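Local coordinates for protein novel antigen receptor (Ginglymostoma cirratum, PDB 4Q97) that is the first constant (C1) domain of IgNAR, a nurse shark antibody that probably recognises antigen through its variable domain, at residues Ala19-Glu22 / Gln23-Asn26. Residues are numbered along the deposited sequence; the frame is centred on the assembly and turned at random.
Sequences ATEE and QRAN
R24 reaches back over the start of the helical turn to A19 and gives the carbonyl oxygen two hydrogens: NE and NH2 each lie 2.7 Å from A19 O. Both bonds are clearly bent, as expected when two neighbouring nitrogens share one acceptor. The oxygen lies in the guanidinium plane, at the edge carrying NE and NH2; NH2 approaches nearly along the C=O axis, whereas NE stands above the carbonyl plane. A bend at chi3 (-139°) in the otherwise extended chain turns the guanidinium edge onto this one atom. R24 N donates to T20 O at 2.8 Å, the first helical backbone bond, and A25 N to E21 O follows. T20 is the N-cap residue, but its hydroxyl makes no capping bond; OG1 instead donates to Q23 OE1, 2.9 Å away, tilted from the amide plane. The other end of that amide, NE2, bonds S18 OG, so both polar atoms of buried Q23 are engaged, and its side chain packs against F28 and Q30 of strand 28-38. At the far end E22 O receives N26 N at 2.7 Å and, weakly, N26 ND2. This is the short helix joining strands A and B of an immunoglobulin constant domain.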
ATOM      1  N   ALA A  19       5.541  -9.154   6.896  1.00 37.88           N
ATOM      2  CA  ALA A  19       6.093  -9.384   8.218  1.00 43.11           C
ATOM      3  C   ALA A  19       7.611  -9.447   8.107  1.00 47.64           C
ATOM      4  O   ALA A  19       8.197 -10.527   7.995  1.00 52.72           O
ATOM      5  CB  ALA A  19       5.529 -10.662   8.825  1.00 44.24           C
ATOM      6  N   THR A  20       8.235  -8.273   8.099  1.00 47.54           N
ATOM      7  CA  THR A  20       9.691  -8.170   8.113  1.00 50.20           C
ATOM      8  C   THR A  20      10.173  -8.094   9.562  1.00 54.34           C
ATOM      9  O   THR A  20       9.426  -8.429  10.481  1.00 52.58           O
ATOM     10  CB  THR A  20      10.205  -6.958   7.303  1.00 48.45           C
ATOM     11  OG1 THR A  20       9.838  -5.740   7.963  1.00 47.80           O
ATOM     12  CG2 THR A  20       9.642  -6.970   5.885  1.00 40.76           C
ATOM     13  N   GLU A  21      11.406  -7.636   9.759  1.00 60.01           N
ATOM     14  CA  GLU A  21      12.074  -7.747  11.056  1.00 63.30           C
ATOM     15  C   GLU A  21      11.646  -6.692  12.077  1.00 59.31           C
ATOM     16  O   GLU A  21      11.286  -7.042  13.199  1.00 52.38           O
ATOM     17  CB  GLU A  21      13.597  -7.794  10.892  1.00 72.04           C
ATOM     18  CG  GLU A  21      14.096  -8.731   9.791  1.00 84.01           C
ATOM     19  CD  GLU A  21      13.695 -10.194   9.971  1.00 89.31           C
ATOM     20  OE1 GLU A  21      13.145 -10.567  11.033  1.00 91.35           O
ATOM     21  OE2 GLU A  21      13.939 -10.984   9.036  1.00 97.10           O
ATOM     22  N   GLU A  22      11.693  -5.416  11.694  1.00 60.57           N
ATOM     23  CA  GLU A  22      11.167  -4.341  12.545  1.00 62.09           C
ATOM     24  C   GLU A  22       9.721  -4.631  12.911  1.00 59.02           C
ATOM     25  O   GLU A  22       9.319  -4.478  14.068  1.00 55.82           O
ATOM     26  CB  GLU A  22      11.268  -2.974  11.859  1.00 66.43           C
ATOM     27  CG  GLU A  22      12.193  -1.982  12.553  1.00 71.73           C
ATOM     28  CD  GLU A  22      13.655  -2.359  12.448  1.00 76.84           C
ATOM     29  OE1 GLU A  22      14.183  -2.394  11.316  1.00 81.69           O
ATOM     30  OE2 GLU A  22      14.281  -2.615  13.498  1.00 74.03           O
ATOM     31  N   GLN A  23       8.958  -5.068  11.910  1.00 54.75           N
ATOM     32  CA  GLN A  23       7.563  -5.449  12.083  1.00 51.56           C
ATOM     33  C   GLN A  23       7.431  -6.586  13.090  1.00 47.38           C
ATOM     34  O   GLN A  23       6.749  -6.433  14.107  1.00 45.02           O
ATOM     35  CB  GLN A  23       6.939  -5.817  10.736  1.00 54.74           C
ATOM     36  CG  GLN A  23       6.826  -4.633   9.785  1.00 56.62           C
ATOM     37  CD  GLN A  23       6.339  -5.026   8.408  1.00 62.76           C
ATOM     38  OE1 GLN A  23       7.093  -4.985   7.439  1.00 60.57           O
ATOM     39  NE2 GLN A  23       5.075  -5.414   8.315  1.00 59.43           N
ATOM     40  N   ARG A  24       8.108  -7.706  12.826  1.00 45.97           N
ATOM     41  CA  ARG A  24       8.129  -8.828  13.768  1.00 49.61           C
ATOM     42  C   ARG A  24       8.649  -8.414  15.157  1.00 52.08           C
ATOM     43  O   ARG A  24       8.151  -8.903  16.173  1.00 50.77           O
ATOM     44  CB  ARG A  24       8.908 -10.029  13.207  1.00 50.68           C
ATOM     45  CG  ARG A  24       8.153 -10.798  12.128  1.00 56.79           C
ATOM     46  CD  ARG A  24       8.965 -11.965  11.576  1.00 66.03           C
ATOM     47  NE  ARG A  24       8.827 -12.084  10.121  1.00 70.42           N
ATOM     48  CZ  ARG A  24       9.302 -13.091   9.387  1.00 72.61           C
ATOM     49  NH1 ARG A  24       9.946 -14.102   9.957  1.00 73.26           N
ATOM     50  NH2 ARG A  24       9.124 -13.090   8.072  1.00 73.38           N
ATOM     51  N   ALA A  25       9.622  -7.499  15.192  1.00 53.59           N
ATOM     52  CA  ALA A  25      10.185  -7.008  16.456  1.00 56.40           C
ATOM     53  C   ALA A  25       9.218  -6.107  17.229  1.00 59.03           C
ATOM     54  O   ALA A  25       8.962  -6.352  18.407  1.00 62.92           O
ATOM     55  CB  ALA A  25      11.517  -6.304  16.231  1.00 55.77           C
ATOM     56  N   ASN A  26       8.685  -5.076  16.571  1.00 60.61           N
ATOM     57  CA  ASN A  26       7.732  -4.150  17.208  1.00 57.34           C
ATOM     58  C   ASN A  26       6.393  -4.821  17.537  1.00 51.17           C
ATOM     59  O   ASN A  26       5.421  -4.154  17.910  1.00 46.73           O
ATOM     60  CB  ASN A  26       7.524  -2.892  16.352  1.00 57.88           C
ATOM     61  CG  ASN A  26       8.792  -2.067  16.209  1.00 56.26           C
ATOM     62  OD1 ASN A  26       9.272  -1.465  17.172  1.00 55.63           O
ATOM     63  ND2 ASN A  26       9.336  -2.030  14.999  1.00 56.66           N
TER